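Local coordinates for protein Plm1 (Streptomyces sp. HK803, PDB 4HXY) that probably reduces a beta-keto group of the growing polyketide with NADPH, as the ketoreductase of the first module of phoslactomycin biosynthesis, at residues L217-Q222 and V248-R253; A254-L259 and L305-L310; H275-V280 and M297-E302. All coordinates share one frame; numbering follows the deposited sequence. Where two conformers were deposited one is given.

Contact 1: residues L217-Q222 and V248-R253; sequences LLLSRQ and VDVTDR. With NDP (NADPH dihydro-nicotinamide-adenine-dinucleotide phosphate), chain C.
Asp-249 OD1 is gripped by three donors: the adenine amine N6A of NADPH at 3.0 Å, and the backbone N and OG1 of Thr-251, which both approach from one face of the carboxylate and above its plane. The Thr-251 N bond makes an Asx turn at the start of a type I turn from Asp-249 to Asp-252. Beside it, Val-250 N points almost straight at NDP N1A (3.0 Å, 178°). With an alanine in place of Asp-249, the amine N6A and Thr-251 OG1 would probably be left without this acceptor and the turn would be less firmly held. Across the contact, Val-248 N donates to Ser-220 O at 2.9 Å, tying the end of strand 215-220 to the loop that follows its parallel neighbour, strand 242-247; this is the adenosine end of the cofactor cleft in a Rossmann fold. Arg-221 packs its CG on Asp-249 CA, then bends at chi3 (-56°), which lays the guanidinium over the adenine, with NDP N7A 3.3 Å above the guanidinium plane, over its centre. Arg-221 NE reaches phosphate O3X at 2.7 Å, an atom also bonded by Arg-221 N, while NH2 takes O2X. Gln-222 N and NE2 share O1X, a grip on the 2'-phosphate consistent with NADPH use. The side chains of Leu-219 and Val-248 cross, CD1 lying 3.9 Å from CB, and Leu-219 CD2 touches adenine C2A.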
loop_
_atom_site.group_PDB
_atom_site.type_symbol
_atom_site.label_atom_id
_atom_site.label_comp_id
_atom_site.label_asym_id
_atom_site.label_seq_id
_atom_site.Cartn_x
_atom_site.Cartn_y
_atom_site.Cartn_z
ATOM N N LEU A 217 0.481 -2.167 25.225
ATOM C CA LEU A 217 0.209 -0.734 25.141
ATOM C C LEU A 217 -0.642 -0.454 23.903
ATOM O O LEU A 217 -0.251 -0.791 22.774
ATOM C CB LEU A 217 1.502 0.055 25.067
ATOM C CG LEU A 217 2.454 0.045 26.276
ATOM C CD1 LEU A 217 3.391 1.218 26.150
ATOM C CD2 LEU A 217 1.700 0.140 27.586
ATOM N N LEU A 218 -1.802 0.158 24.135
ATOM C CA LEU A 218 -2.742 0.497 23.071
ATOM C C LEU A 218 -2.595 1.989 22.827
ATOM O O LEU A 218 -2.829 2.806 23.729
ATOM C CB LEU A 218 -4.167 0.175 23.470
ATOM C CG LEU A 218 -4.482 -1.232 23.955
ATOM C CD1 LEU A 218 -5.962 -1.294 24.252
ATOM C CD2 LEU A 218 -4.073 -2.329 22.950
ATOM N N LEU A 219 -2.153 2.350 21.634
ATOM C CA LEU A 219 -1.858 3.759 21.317
ATOM C C LEU A 219 -2.851 4.306 20.298
ATOM O O LEU A 219 -3.091 3.697 19.254
ATOM C CB LEU A 219 -0.434 3.871 20.766
ATOM C CG LEU A 219 0.106 5.265 20.439
ATOM C CD1 LEU A 219 1.624 5.312 20.588
ATOM C CD2 LEU A 219 -0.291 5.651 19.014
ATOM N N SER A 220 -3.412 5.474 20.602
ATOM C CA SER A 220 -4.357 6.149 19.697
ATOM C C SER A 220 -4.432 7.583 20.172
ATOM O O SER A 220 -3.941 7.889 21.252
ATOM C CB SER A 220 -5.707 5.481 19.697
ATOM O OG SER A 220 -6.389 5.635 20.943
ATOM N N ARG A 221 -4.994 8.484 19.373
ATOM C CA ARG A 221 -5.099 9.870 19.834
ATOM C C ARG A 221 -6.032 9.988 21.038
ATOM O O ARG A 221 -5.812 10.830 21.909
ATOM C CB ARG A 221 -5.563 10.782 18.720
ATOM C CG ARG A 221 -4.540 10.929 17.615
ATOM C CD ARG A 221 -5.134 11.439 16.320
ATOM N NE ARG A 221 -6.226 10.623 15.828
ATOM C CZ ARG A 221 -6.901 10.901 14.713
ATOM N NH1 ARG A 221 -6.567 11.959 13.980
ATOM N NH2 ARG A 221 -7.913 10.143 14.338
ATOM N N GLN A 222 -7.052 9.156 21.090
ATOM C CA GLN A 222 -8.014 9.199 22.191
ATOM C C GLN A 222 -7.509 8.480 23.426
ATOM O O GLN A 222 -7.857 8.862 24.546
ATOM C CB GLN A 222 -9.347 8.626 21.778
ATOM C CG GLN A 222 -10.131 9.544 20.858
ATOM C CD GLN A 222 -11.343 8.878 20.309
ATOM O OE1 GLN A 222 -12.453 9.033 20.834
ATOM N NE2 GLN A 222 -11.143 8.066 19.265
ATOM N N VAL A 248 -1.665 9.274 22.303
ATOM C CA VAL A 248 -0.489 9.734 21.574
ATOM C C VAL A 248 -0.796 9.733 20.076
ATOM O O VAL A 248 -1.396 8.809 19.571
ATOM C CB VAL A 248 0.781 8.854 21.852
ATOM C CG1 VAL A 248 1.964 9.259 20.990
ATOM C CG2 VAL A 248 1.206 8.934 23.325
ATOM N N ASP A 249 -0.447 10.827 19.415
ATOM C CA ASP A 249 -0.456 10.894 17.950
ATOM C C ASP A 249 0.790 10.169 17.410
ATOM O O ASP A 249 1.918 10.558 17.682
ATOM C CB ASP A 249 -0.447 12.372 17.560
ATOM C CG ASP A 249 -0.576 12.614 16.065
ATOM O OD1 ASP A 249 -0.389 11.686 15.275
ATOM O OD2 ASP A 249 -0.869 13.777 15.707
ATOM N N VAL A 250 0.563 9.132 16.606
ATOM C CA VAL A 250 1.632 8.272 16.091
ATOM C C VAL A 250 2.593 9.018 15.157
ATOM O O VAL A 250 3.687 8.527 14.879
ATOM C CB VAL A 250 1.045 6.999 15.407
ATOM C CG1 VAL A 250 0.390 7.351 14.057
ATOM C CG2 VAL A 250 2.116 5.906 15.270
ATOM N N THR A 251 2.194 10.200 14.687
ATOM C CA THR A 251 3.040 11.039 13.844
ATOM C C THR A 251 3.848 12.073 14.645
ATOM O O THR A 251 4.686 12.774 14.068
ATOM C CB THR A 251 2.226 11.805 12.758
ATOM O OG1 THR A 251 1.434 12.848 13.351
ATOM C CG2 THR A 251 1.305 10.856 11.965
ATOM N N ASP A 252 3.615 12.156 15.955
ATOM C CA ASP A 252 4.264 13.160 16.806
ATOM C C ASP A 252 5.597 12.636 17.338
ATOM O O ASP A 252 5.648 11.801 18.249
ATOM C CB ASP A 252 3.324 13.559 17.951
ATOM C CG ASP A 252 3.876 14.670 18.827
ATOM O OD1 ASP A 252 5.083 14.713 19.103
ATOM O OD2 ASP A 252 3.073 15.502 19.264
ATOM N N ARG A 253 6.672 13.130 16.748
ATOM C CA ARG A 253 8.009 12.644 17.059
ATOM C C ARG A 253 8.371 12.810 18.537
ATOM O O ARG A 253 8.938 11.900 19.147
ATOM C CB ARG A 253 9.042 13.359 16.205
ATOM C CG ARG A 253 10.479 12.919 16.470
ATOM C CD ARG A 253 11.439 13.677 15.574
ATOM N NE ARG A 253 11.336 13.189 14.201
ATOM C CZ ARG A 253 12.001 12.142 13.727
ATOM N NH1 ARG A 253 12.853 11.481 14.500
ATOM N NH2 ARG A 253 11.829 11.770 12.469
HETATM P PA NDP C . -10.539 1.953 13.255
HETATM O O1A NDP C . -11.481 1.257 14.178
HETATM O O2A NDP C . -10.909 3.316 12.751
HETATM O O5B NDP C . -9.105 2.049 13.950
HETATM C C5B NDP C . -8.162 3.005 13.509
HETATM C C4B NDP C . -7.374 3.468 14.700
HETATM O O4B NDP C . -6.379 4.388 14.301
HETATM C C3B NDP C . -8.215 4.197 15.721
HETATM O O3B NDP C . -7.920 3.628 17.011
HETATM C C2B NDP C . -7.761 5.638 15.656
HETATM O O2B NDP C . -7.962 6.144 16.960
HETATM C C1B NDP C . -6.306 5.439 15.241
HETATM N N9A NDP C . -5.625 6.599 14.681
HETATM C C8A NDP C . -5.970 7.340 13.572
HETATM N N7A NDP C . -5.076 8.341 13.420
HETATM C C5A NDP C . -4.136 8.232 14.414
HETATM C C6A NDP C . -3.002 8.955 14.744
HETATM N N6A NDP C . -2.565 10.014 14.070
HETATM N N1A NDP C . -2.280 8.562 15.857
HETATM C C2A NDP C . -2.658 7.450 16.600
HETATM N N3A NDP C . -3.782 6.729 16.287
HETATM C C4A NDP C . -4.493 7.128 15.198
HETATM O O3 NDP C . -10.243 1.058 11.949
HETATM P PN NDP C . -9.988 -0.504 11.864
HETATM O O1N NDP C . -10.998 -1.042 10.925
HETATM O O2N NDP C . -9.812 -1.160 13.174
HETATM O O5D NDP C . -8.645 -0.596 11.001
HETATM C C5D NDP C . -7.377 -0.486 11.593
HETATM C C4D NDP C . -6.328 -0.663 10.508
HETATM O O4D NDP C . -6.608 -1.810 9.725
HETATM C C3D NDP C . -6.297 0.505 9.551
HETATM O O3D NDP C . -4.975 0.903 9.349
HETATM C C2D NDP C . -6.872 -0.034 8.257
HETATM O O2D NDP C . -6.369 0.616 7.109
HETATM C C1D NDP C . -6.528 -1.506 8.348
HETATM N N1N NDP C . -7.490 -2.342 7.617
HETATM C C2N NDP C . -8.760 -2.522 8.087
HETATM C C3N NDP C . -9.742 -3.175 7.340
HETATM C C7N NDP C . -11.093 -3.435 7.884
HETATM O O7N NDP C . -11.886 -4.276 7.136
HETATM N N7N NDP C . -11.590 -2.893 8.985
HETATM C C4N NDP C . -9.299 -3.973 6.144
HETATM C C5N NDP C . -7.890 -3.717 5.722
HETATM C C6N NDP C . -7.043 -2.940 6.477
HETATM P P2B NDP C . -7.944 7.705 17.309
HETATM O O1X NDP C . -8.375 7.768 18.757
HETATM O O2X NDP C . -8.906 8.479 16.397
HETATM O O3X NDP C . -6.595 8.259 17.097
#

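Contact 2: residues A254-L259 and L305-L310; sequences AAMSGL and LLLDEL
Met-256 carries most of the apolar packing, its bent side chain meeting three leucines of 305-310 with different atoms. CG lies 3.8 Å from Leu-306 CD2, the two chains crossing at a slant. Turns at chi2 (-68°) and chi3 (-76°) fold the thioether back, and the terminal CE presses on Leu-307 CD2 at 3.4 Å, tighter than a usual carbon-carbon contact. The side chain of Leu-307 starts off to one side, but its CD2 branch ends against the methionine methyl. Leu-310 sends CD1 in at the base of the methionine, 3.8 Å from Met-256 CB. The same carbon lies 3.8 Å from Ser-257 N, so this methyl sits against the backbone and the CB atoms of Met-256 and Ser-257.

Polar groups take little part: no hydrogen bond passes between 254-259 and 305-310. In the conformer given, Ser-257 OG turns back to its own helix, near Arg-253 O. At the margin, Glu-309 forms a salt bridge with Arg-253, the first residue of helix 253-265, which adds a charged link to the apolar interface.

The short helical segments run roughly side by side, 10.8 Å apart at 38° between their directions. Together, helices 253-265 and 290-310 pack against strands 215-220 and 270-275 of the parallel Rossmann sheet: Met-256 also touches Leu-219 of the first, Leu-307 rests on Val-273 of the second, and Asp-308 bridges to Arg-348 and Arg-349 of helix 333-351.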
loop_
_atom_site.group_PDB
_atom_site.type_symbol
_atom_site.label_atom_id
_atom_site.label_comp_id
_atom_site.label_asym_id
_atom_site.label_seq_id
_atom_site.Cartn_x
_atom_site.Cartn_y
_atom_site.Cartn_z
ATOM N N ALA A 254 8.049 13.964 19.116
ATOM C CA ALA A 254 8.411 14.236 20.514
ATOM C C ALA A 254 7.684 13.289 21.462
ATOM O O ALA A 254 8.292 12.741 22.382
ATOM C CB ALA A 254 8.100 15.690 20.879
ATOM N N ALA A 255 6.385 13.123 21.241
ATOM C CA ALA A 255 5.547 12.228 22.033
ATOM C C ALA A 255 5.946 10.767 21.851
ATOM O O ALA A 255 6.010 10.026 22.823
ATOM C CB ALA A 255 4.079 12.422 21.675
ATOM N N MET A 256 6.223 10.355 20.613
ATOM C CA MET A 256 6.571 8.955 20.355
ATOM C C MET A 256 7.930 8.606 20.952
ATOM O O MET A 256 8.087 7.552 21.586
ATOM C CB MET A 256 6.529 8.644 18.851
ATOM C CG MET A 256 5.118 8.618 18.300
ATOM S SD MET A 256 4.102 7.248 18.891
ATOM C CE MET A 256 4.811 5.949 17.889
ATOM N N SER A 257 8.899 9.495 20.771
ATOM C CA SER A 257 10.251 9.257 21.281
ATOM C C SER A 257 10.271 9.262 22.814
ATOM O O SER A 257 10.988 8.472 23.424
ATOM C CB SER A 257 11.236 10.282 20.718
ATOM O OG SER A 257 10.871 11.599 21.098
ATOM N N GLY A 258 9.478 10.144 23.423
ATOM C CA GLY A 258 9.264 10.150 24.874
ATOM C C GLY A 258 8.755 8.840 25.443
ATOM O O GLY A 258 9.270 8.357 26.460
ATOM N N LEU A 259 7.745 8.271 24.789
ATOM C CA LEU A 259 7.128 7.021 25.215
ATOM C C LEU A 259 8.139 5.894 25.115
ATOM O O LEU A 259 8.333 5.114 26.060
ATOM C CB LEU A 259 5.912 6.705 24.338
ATOM C CG LEU A 259 5.237 5.364 24.612
ATOM C CD1 LEU A 259 4.746 5.298 26.058
ATOM C CD2 LEU A 259 4.094 5.111 23.635
ATOM N N LEU A 305 6.812 5.224 9.320
ATOM C CA LEU A 305 8.171 5.675 9.087
ATOM C C LEU A 305 8.803 6.106 10.405
ATOM O O LEU A 305 9.981 5.849 10.642
ATOM C CB LEU A 305 8.209 6.838 8.106
ATOM C CG LEU A 305 7.973 6.414 6.653
ATOM C CD1 LEU A 305 7.659 7.636 5.774
ATOM C CD2 LEU A 305 9.104 5.585 6.047
ATOM N N LEU A 306 8.015 6.767 11.244
ATOM C CA LEU A 306 8.531 7.217 12.551
ATOM C C LEU A 306 8.824 6.005 13.431
ATOM O O LEU A 306 9.895 5.925 14.054
ATOM C CB LEU A 306 7.532 8.145 13.227
ATOM C CG LEU A 306 7.945 8.776 14.563
ATOM C CD1 LEU A 306 9.246 9.562 14.443
ATOM C CD2 LEU A 306 6.816 9.659 15.068
ATOM N N LEU A 307 7.918 5.026 13.431
ATOM C CA LEU A 307 8.129 3.801 14.207
ATOM C C LEU A 307 9.378 3.059 13.752
ATOM O O LEU A 307 10.135 2.549 14.565
ATOM C CB LEU A 307 6.933 2.868 14.119
ATOM C CG LEU A 307 5.679 3.309 14.872
ATOM C CD1 LEU A 307 4.433 2.632 14.284
ATOM C CD2 LEU A 307 5.809 3.028 16.368
ATOM N N ASP A 308 9.556 2.946 12.441
ATOM C CA ASP A 308 10.705 2.265 11.873
ATOM C C ASP A 308 11.992 2.957 12.329
ATOM O O ASP A 308 12.964 2.300 12.716
ATOM C CB ASP A 308 10.606 2.262 10.339
ATOM C CG ASP A 308 11.862 1.735 9.660
ATOM O OD1 ASP A 308 12.223 0.556 9.826
ATOM O OD2 ASP A 308 12.493 2.519 8.944
ATOM N N GLU A 309 11.996 4.278 12.286
ATOM C CA GLU A 309 13.177 5.042 12.673
ATOM C C GLU A 309 13.526 4.907 14.164
ATOM O O GLU A 309 14.712 4.721 14.531
ATOM C CB GLU A 309 12.995 6.495 12.285
ATOM C CG GLU A 309 14.196 7.369 12.629
ATOM C CD GLU A 309 13.873 8.834 12.556
ATOM O OE1 GLU A 309 12.922 9.201 11.828
ATOM O OE2 GLU A 309 14.553 9.623 13.265
ATOM N N LEU A 310 12.516 4.993 15.014
ATOM C CA LEU A 310 12.733 5.037 16.464
ATOM C C LEU A 310 12.940 3.646 17.069
ATOM O O LEU A 310 13.405 3.529 18.221
ATOM C CB LEU A 310 11.559 5.728 17.175
ATOM C CG LEU A 310 11.268 7.197 16.827
ATOM C CD1 LEU A 310 10.035 7.722 17.595
ATOM C CD2 LEU A 310 12.484 8.074 17.056
#

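Contact 3: residues H275-V280 and M297-E302; sequences HAAGVV and MAAKVE. With NDP (NADPH dihydro-nicotinamide-adenine-dinucleotide phosphate), chain C.
The imidazole of His-275 lies with its edge against two successive carbonyls of helix 290-310. CG stands anti to the backbone N (chi1 -180°), which carries the ring across to the helix. NE2 donates to Lys-300 O at 2.8 Å (158°), with the oxygen close to the ring plane, while CE1 sits 3.3 Å from Ala-299 O. The bonded carbonyl falls within a wider pi-type turn at 298-302. ND1 is held by Thr-193 OG1 on strand 189-193, which probably fixes the rotation of the ring.

Further along, small residues let the loop after strand 270-275, the helix and the cofactor come close together, in the cofactor cleft of a Rossmann-fold short-chain dehydrogenase/reductase. Ala-277 CB faces Ala-299 CB at 4.3 Å, and both methyls also touch the adenine, the first near N3A and C4A, the second near N7A and N6A. Gly-278 lies alongside the Lys-300 chain; a CB here would probably be tight against Lys-300 CE and would clash with NDP O3D, and the backbone N makes a weak bond to O4B.

Lys-300 extends past the glycine and bends at chi3 and chi4, bringing NZ to the nicotinamide ribose, 2.9 Å from NDP O3D and 3.0 Å from NDP O2D, with Asn-339 as a further partner. A water 3.0 Å from NZ also lies 2.8 Å from Ala-277 O. O3D in turn donates to Ala-276 O, so the ribose hydroxyl is gripped from both segments.

The contact thus joins the end of strand 270-275, paired with strand 316-322 through His-275, to the middle of helix 290-310, which also packs on helix 333-351, Lys-300 touching Leu-342.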
loop_
_atom_site.group_PDB
_atom_site.type_symbol
_atom_site.label_atom_id
_atom_site.label_comp_id
_atom_site.label_asym_id
_atom_site.label_seq_id
_atom_site.Cartn_x
_atom_site.Cartn_y
_atom_site.Cartn_z
ATOM N N HIS A 275 1.080 -2.055 13.750
ATOM C CA HIS A 275 0.682 -0.711 13.337
ATOM C C HIS A 275 -0.667 -0.766 12.646
ATOM O O HIS A 275 -0.748 -1.085 11.461
ATOM C CB HIS A 275 1.755 -0.120 12.427
ATOM C CG HIS A 275 1.479 1.263 11.925
ATOM N ND1 HIS A 275 1.162 2.318 12.761
ATOM C CD2 HIS A 275 1.568 1.782 10.677
ATOM C CE1 HIS A 275 1.022 3.416 12.034
ATOM N NE2 HIS A 275 1.301 3.129 10.769
ATOM N N ALA A 276 -1.718 -0.438 13.396
ATOM C CA ALA A 276 -3.083 -0.400 12.874
ATOM C C ALA A 276 -3.680 1.008 12.850
ATOM O O ALA A 276 -4.847 1.172 12.477
ATOM C CB ALA A 276 -3.964 -1.340 13.644
ATOM N N ALA A 277 -2.898 2.026 13.191
ATOM C CA ALA A 277 -3.356 3.416 13.063
ATOM C C ALA A 277 -3.596 3.772 11.603
ATOM O O ALA A 277 -2.788 3.466 10.725
ATOM C CB ALA A 277 -2.343 4.385 13.671
ATOM N N GLY A 278 -4.690 4.476 11.352
ATOM C CA GLY A 278 -5.063 4.850 10.002
ATOM C C GLY A 278 -6.475 5.392 9.943
ATOM O O GLY A 278 -7.250 5.282 10.902
ATOM N N VAL A 279 -6.784 5.999 8.810
ATOM C CA VAL A 279 -8.115 6.517 8.526
ATOM C C VAL A 279 -8.478 6.126 7.113
ATOM O O VAL A 279 -7.594 5.849 6.293
ATOM C CB VAL A 279 -8.226 8.052 8.658
ATOM C CG1 VAL A 279 -7.840 8.480 10.099
ATOM C CG2 VAL A 279 -7.371 8.767 7.647
ATOM N N VAL A 280 -9.771 6.094 6.828
ATOM C CA VAL A 280 -10.208 5.850 5.436
ATOM C C VAL A 280 -11.301 6.827 5.069
ATOM O O VAL A 280 -12.233 7.057 5.858
ATOM C CB VAL A 280 -10.677 4.401 5.171
ATOM C CG1 VAL A 280 -11.916 4.046 5.957
ATOM C CG2 VAL A 280 -10.914 4.178 3.677
ATOM N N MET A 297 -2.870 10.105 4.433
ATOM C CA MET A 297 -1.705 9.209 4.493
ATOM C C MET A 297 -0.924 9.343 5.819
ATOM O O MET A 297 -0.050 8.529 6.105
ATOM C CB MET A 297 -0.766 9.471 3.293
ATOM C CG MET A 297 -1.379 9.181 1.938
ATOM S SD MET A 297 -0.394 9.653 0.520
ATOM C CE MET A 297 0.971 8.449 0.627
ATOM N N ALA A 298 -1.232 10.357 6.630
ATOM C CA ALA A 298 -0.330 10.750 7.724
ATOM C C ALA A 298 -0.124 9.649 8.771
ATOM O O ALA A 298 1.014 9.213 9.008
ATOM C CB ALA A 298 -0.867 11.969 8.393
ATOM N N ALA A 299 -1.203 9.248 9.448
ATOM C CA ALA A 299 -1.077 8.223 10.511
ATOM C C ALA A 299 -0.464 6.936 9.969
ATOM O O ALA A 299 0.418 6.328 10.584
ATOM C CB ALA A 299 -2.408 7.937 11.185
ATOM N N LYS A 300 -0.937 6.506 8.812
ATOM C CA LYS A 300 -0.509 5.228 8.258
ATOM C C LYS A 300 0.962 5.289 7.845
ATOM O O LYS A 300 1.785 4.518 8.343
ATOM C CB LYS A 300 -1.438 4.836 7.099
ATOM C CG LYS A 300 -1.203 3.451 6.574
ATOM C CD LYS A 300 -2.334 3.012 5.612
ATOM C CE LYS A 300 -3.592 2.475 6.341
ATOM N NZ LYS A 300 -3.386 1.146 6.964
ATOM N N VAL A 301 1.316 6.252 6.993
ATOM C CA VAL A 301 2.664 6.323 6.405
ATOM C C VAL A 301 3.683 7.012 7.316
ATOM O O VAL A 301 4.761 6.468 7.596
ATOM C CB VAL A 301 2.664 6.986 5.044
ATOM C CG1 VAL A 301 4.069 6.976 4.448
ATOM C CG2 VAL A 301 1.699 6.264 4.095
ATOM N N GLU A 302 3.382 8.232 7.738
ATOM C CA GLU A 302 4.321 8.960 8.580
ATOM C C GLU A 302 4.473 8.261 9.949
ATOM O O GLU A 302 5.585 8.212 10.485
ATOM C CB GLU A 302 3.921 10.439 8.699
ATOM C CG GLU A 302 3.817 11.166 7.328
ATOM C CD GLU A 302 5.052 11.008 6.420
ATOM O OE1 GLU A 302 6.200 11.123 6.923
ATOM O OE2 GLU A 302 4.877 10.756 5.198
HETATM P PA NDP C . -10.539 1.953 13.255
HETATM O O1A NDP C . -11.481 1.257 14.178
HETATM O O2A NDP C . -10.909 3.316 12.751
HETATM O O5B NDP C . -9.105 2.049 13.950
HETATM C C5B NDP C . -8.162 3.005 13.509
HETATM C C4B NDP C . -7.374 3.468 14.700
HETATM O O4B NDP C . -6.379 4.388 14.301
HETATM C C3B NDP C . -8.215 4.197 15.721
HETATM O O3B NDP C . -7.920 3.628 17.011
HETATM C C2B NDP C . -7.761 5.638 15.656
HETATM O O2B NDP C . -7.962 6.144 16.960
HETATM C C1B NDP C . -6.306 5.439 15.241
HETATM N N9A NDP C . -5.625 6.599 14.681
HETATM C C8A NDP C . -5.970 7.340 13.572
HETATM N N7A NDP C . -5.076 8.341 13.420
HETATM C C5A NDP C . -4.136 8.232 14.414
HETATM C C6A NDP C . -3.002 8.955 14.744
HETATM N N6A NDP C . -2.565 10.014 14.070
HETATM N N1A NDP C . -2.280 8.562 15.857
HETATM C C2A NDP C . -2.658 7.450 16.600
HETATM N N3A NDP C . -3.782 6.729 16.287
HETATM C C4A NDP C . -4.493 7.128 15.198
HETATM O O3 NDP C . -10.243 1.058 11.949
HETATM P PN NDP C . -9.988 -0.504 11.864
HETATM O O1N NDP C . -10.998 -1.042 10.925
HETATM O O2N NDP C . -9.812 -1.160 13.174
HETATM O O5D NDP C . -8.645 -0.596 11.001
HETATM C C5D NDP C . -7.377 -0.486 11.593
HETATM C C4D NDP C . -6.328 -0.663 10.508
HETATM O O4D NDP C . -6.608 -1.810 9.725
HETATM C C3D NDP C . -6.297 0.505 9.551
HETATM O O3D NDP C . -4.975 0.903 9.349
HETATM C C2D NDP C . -6.872 -0.034 8.257
HETATM O O2D NDP C . -6.369 0.616 7.109
HETATM C C1D NDP C . -6.528 -1.506 8.348
HETATM N N1N NDP C . -7.490 -2.342 7.617
HETATM C C2N NDP C . -8.760 -2.522 8.087
HETATM C C3N NDP C . -9.742 -3.175 7.340
HETATM C C7N NDP C . -11.093 -3.435 7.884
HETATM O O7N NDP C . -11.886 -4.276 7.136
HETATM N N7N NDP C . -11.590 -2.893 8.985
HETATM C C4N NDP C . -9.299 -3.973 6.144
HETATM C C5N NDP C . -7.890 -3.717 5.722
HETATM C C6N NDP C . -7.043 -2.940 6.477
HETATM P P2B NDP C . -7.944 7.705 17.309
HETATM O O1X NDP C . -8.375 7.768 18.757
HETATM O O2X NDP C . -8.906 8.479 16.397
HETATM O O3X NDP C . -6.595 8.259 17.097
HETATM O O HOH W 1 -1.746 1.237 9.426
#

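How the contacts relate
All three contacts lie in the Rossmann-type KR domain. Contact 1 comes first along the chain and closes before the other two begin; contact 3 then falls between the two segments of contact 2. The centres of contacts 1 and 2 are about 10 Å apart, those of 1 and 3 about 11 Å, and those of 2 and 3 about 14 Å. Contacts 2 and 3 share helix 290-310, and Leu-307 CD1 packs on His-275 ND1. Contact 2 backs contact 1, Met-256 SD packing on Leu-219 and Val-248. Contacts 1 and 3 both hold NADPH, contact 1 at the adenine and 2'-phosphate, contact 3 at the adenine and both riboses, with Val-250 against Ala-277 and Ala-299 between them.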